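Local coordinates for protein pyridoxamine 5-phosphate-dependent dehydrase (Escherichia coli, PDB 3B8X) that removes the C3'-hydroxyl group from GDP-4-keto-6-deoxy-D-mannose by a combined transamination-deoxygenation reaction on the way to the O-antigen sugar L-colitose, at residues B[136-141]-B[305-310]. The protein carries 1 engineered substitution. Residues are numbered along the deposited sequence; the frame is centred on the assembly and turned at random.
Sequences NLLGNP and GFSFII
Leu138 reaches out of its turn with one methyl branch, and CD2 lands 3.7 Å from CB of Ser307. The same methyl passes 4.1 Å from the carbonyl O of Gly305, so it sits against the Gly305 backbone, left bare by the glycine. Ser307 meets it with its methylene: chi1 of 66° turns the hydroxyl OG off to one side of the line from CB to CD2, leaving CB as the surface touched. No hydrogen bond joins the two segments: Leu138 O and Gly305 N stay 4.0 Å apart, and the backbone of Leu138 bonds instead to Phe304, the neighbour of Gly305. The leucine is presented by a type I' beta turn, closed by Asn140 N donating to Leu137 O at 2.8 Å, with Leu138 (phi 57°) and Gly139 at its centre; the positive phi of 113° at Gly139 suits glycine. Glu164 takes the N-H of Leu138, while Asn140 ties the loop to Gln296 and Thr298. The contact thus joins the loop leaving strand 129-135 of the large mixed sheet to the small antiparallel sheet, with the bound cofactor-sugar adduct about 6 Å from the Leu138 side chain, a buried domain junction beside the active site of an aspartate aminotransferase-type fold.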
ATOM      1  N   ASN B 136       5.435  -4.294 -20.560  1.00 11.74           N
ATOM      2  CA  ASN B 136       5.457  -5.512 -21.383  1.00  8.24           C
ATOM      3  C   ASN B 136       4.080  -6.141 -21.269  1.00 17.85           C
ATOM      4  O   ASN B 136       3.747  -6.779 -20.260  1.00 15.41           O
ATOM      5  CB  ASN B 136       6.562  -6.483 -20.927  1.00  4.98           C
ATOM      6  CG  ASN B 136       7.934  -5.846 -20.993  1.00 18.90           C
ATOM      7  OD1 ASN B 136       8.329  -5.314 -22.056  1.00  7.84           O
ATOM      8  ND2 ASN B 136       8.619  -5.785 -19.841  1.00 11.11           N
ATOM      9  N   LEU B 137       3.248  -5.889 -22.276  1.00  7.02           N
ATOM     10  CA  LEU B 137       1.862  -6.291 -22.218  1.00  5.88           C
ATOM     11  C   LEU B 137       1.557  -7.756 -22.444  1.00 12.73           C
ATOM     12  O   LEU B 137       1.979  -8.370 -23.426  1.00  9.08           O
ATOM     13  CB  LEU B 137       0.967  -5.395 -23.092  1.00  6.90           C
ATOM     14  CG  LEU B 137      -0.428  -5.114 -22.509  1.00 14.49           C
ATOM     15  CD1 LEU B 137      -0.371  -4.005 -21.446  1.00  6.52           C
ATOM     16  CD2 LEU B 137      -1.410  -4.713 -23.618  1.00 17.08           C
ATOM     17  N   LEU B 138       0.767  -8.276 -21.523  1.00  5.93           N
ATOM     18  CA  LEU B 138       0.216  -9.615 -21.606  1.00 11.33           C
ATOM     19  C   LEU B 138       1.266 -10.692 -21.741  1.00 23.40           C
ATOM     20  O   LEU B 138       0.981 -11.777 -22.262  1.00  9.11           O
ATOM     21  CB  LEU B 138      -0.725  -9.698 -22.807  1.00  8.94           C
ATOM     22  CG  LEU B 138      -2.154 -10.076 -22.461  1.00 16.03           C
ATOM     23  CD1 LEU B 138      -2.685  -9.167 -21.360  1.00 11.41           C
ATOM     24  CD2 LEU B 138      -3.009 -10.032 -23.732  1.00  5.00           C
ATOM     25  N   GLY B 139       2.488 -10.402 -21.339  1.00  3.60           N
ATOM     26  CA  GLY B 139       3.471 -11.457 -21.455  1.00  2.79           C
ATOM     27  C   GLY B 139       4.524 -11.082 -22.509  1.00  3.40           C
ATOM     28  O   GLY B 139       5.616 -11.672 -22.557  1.00  8.87           O
ATOM     29  N   ASN B 140       4.138 -10.144 -23.358  1.00  8.51           N
ATOM     30  CA  ASN B 140       4.997  -9.772 -24.465  1.00 17.02           C
ATOM     31  C   ASN B 140       5.990  -8.683 -24.105  1.00 14.14           C
ATOM     32  O   ASN B 140       5.578  -7.530 -23.886  1.00 12.55           O
ATOM     33  CB  ASN B 140       4.112  -9.264 -25.600  1.00 15.34           C
ATOM     34  CG  ASN B 140       4.646  -9.614 -26.983  1.00 11.06           C
ATOM     35  OD1 ASN B 140       5.431 -10.567 -27.147  1.00 10.06           O
ATOM     36  ND2 ASN B 140       4.183  -8.862 -28.001  1.00  6.85           N
ATOM     37  N   PRO B 141       7.291  -8.995 -24.150  1.00  7.06           N
ATOM     38  CA  PRO B 141       8.292  -7.953 -23.870  1.00  6.80           C
ATOM     39  C   PRO B 141       8.368  -6.943 -25.017  1.00 31.89           C
ATOM     40  O   PRO B 141       8.091  -7.252 -26.193  1.00 18.33           O
ATOM     41  CB  PRO B 141       9.622  -8.725 -23.844  1.00  7.19           C
ATOM     42  CG  PRO B 141       9.414  -9.933 -24.729  1.00  9.14           C
ATOM     43  CD  PRO B 141       7.895 -10.207 -24.746  1.00  7.28           C
ATOM     44  N   GLY B 305      -2.070 -14.103 -21.112  1.00  4.54           N
ATOM     45  CA  GLY B 305      -3.410 -14.443 -21.581  1.00  5.44           C
ATOM     46  C   GLY B 305      -3.414 -14.428 -23.096  1.00 11.89           C
ATOM     47  O   GLY B 305      -2.415 -14.101 -23.714  1.00 11.28           O
ATOM     48  N   PHE B 306      -4.554 -14.735 -23.688  1.00 12.11           N
ATOM     49  CA  PHE B 306      -4.709 -14.779 -25.136  1.00 11.98           C
ATOM     50  C   PHE B 306      -5.626 -13.682 -25.654  1.00  3.78           C
ATOM     51  O   PHE B 306      -6.866 -13.778 -25.532  1.00  9.91           O
ATOM     52  CB  PHE B 306      -5.321 -16.144 -25.471  1.00  9.81           C
ATOM     53  CG  PHE B 306      -4.394 -17.277 -25.198  1.00 14.51           C
ATOM     54  CD1 PHE B 306      -4.812 -18.384 -24.459  1.00 20.71           C
ATOM     55  CD2 PHE B 306      -3.071 -17.199 -25.640  1.00 12.63           C
ATOM     56  CE1 PHE B 306      -3.947 -19.461 -24.264  1.00 10.61           C
ATOM     57  CE2 PHE B 306      -2.172 -18.250 -25.431  1.00  7.14           C
ATOM     58  CZ  PHE B 306      -2.616 -19.360 -24.696  1.00  3.89           C
ATOM     59  N   SER B 307      -5.036 -12.674 -26.302  1.00 11.05           N
ATOM     60  CA  SER B 307      -5.816 -11.560 -26.801  1.00  6.42           C
ATOM     61  C   SER B 307      -6.386 -11.841 -28.186  1.00  5.59           C
ATOM     62  O   SER B 307      -5.839 -12.640 -28.948  1.00 10.37           O
ATOM     63  CB  SER B 307      -4.910 -10.328 -26.930  1.00  8.38           C
ATOM     64  OG  SER B 307      -3.928 -10.559 -27.932  1.00  9.79           O
ATOM     65  N   PHE B 308      -7.477 -11.134 -28.480  1.00 11.47           N
ATOM     66  CA  PHE B 308      -8.124 -11.134 -29.794  1.00 17.02           C
ATOM     67  C   PHE B 308      -8.491  -9.707 -30.129  1.00 12.27           C
ATOM     68  O   PHE B 308      -8.783  -8.905 -29.237  1.00 13.57           O
ATOM     69  CB  PHE B 308      -9.446 -11.864 -29.756  1.00 14.39           C
ATOM     70  CG  PHE B 308      -9.312 -13.326 -29.605  1.00 11.22           C
ATOM     71  CD1 PHE B 308      -9.871 -13.949 -28.513  1.00  9.79           C
ATOM     72  CD2 PHE B 308      -8.614 -14.075 -30.540  1.00 12.62           C
ATOM     73  CE1 PHE B 308      -9.778 -15.303 -28.350  1.00 17.46           C
ATOM     74  CE2 PHE B 308      -8.488 -15.448 -30.364  1.00 20.06           C
ATOM     75  CZ  PHE B 308      -9.075 -16.056 -29.258  1.00 14.90           C
ATOM     76  N   ILE B 309      -8.435  -9.396 -31.421  1.00 16.64           N
ATOM     77  CA  ILE B 309      -8.832  -8.098 -31.933  1.00 16.03           C
ATOM     78  C   ILE B 309      -9.604  -8.380 -33.225  1.00 13.50           C
ATOM     79  O   ILE B 309      -9.144  -9.098 -34.122  1.00 17.17           O
ATOM     80  CB  ILE B 309      -7.644  -7.106 -32.133  1.00  9.01           C
ATOM     81  CG1 ILE B 309      -7.263  -6.508 -30.788  1.00 22.23           C
ATOM     82  CG2 ILE B 309      -8.119  -5.871 -32.932  1.00 23.50           C
ATOM     83  CD1 ILE B 309      -5.855  -6.062 -30.719  1.00 28.95           C
ATOM     84  N   ILE B 310     -10.826  -7.865 -33.256  1.00  8.94           N
ATOM     85  CA  ILE B 310     -11.717  -8.048 -34.374  1.00 17.46           C
ATOM     86  C   ILE B 310     -11.154  -7.290 -35.552  1.00 24.01           C
ATOM     87  O   ILE B 310     -10.790  -6.115 -35.451  1.00 20.02           O
ATOM     88  CB  ILE B 310     -13.117  -7.518 -34.025  1.00  9.43           C
ATOM     89  CG1 ILE B 310     -13.698  -8.278 -32.832  1.00  6.77           C
ATOM     90  CG2 ILE B 310     -14.080  -7.563 -35.217  1.00 19.83           C
ATOM     91  CD1 ILE B 310     -15.126  -7.828 -32.419  1.00 10.38           C
TER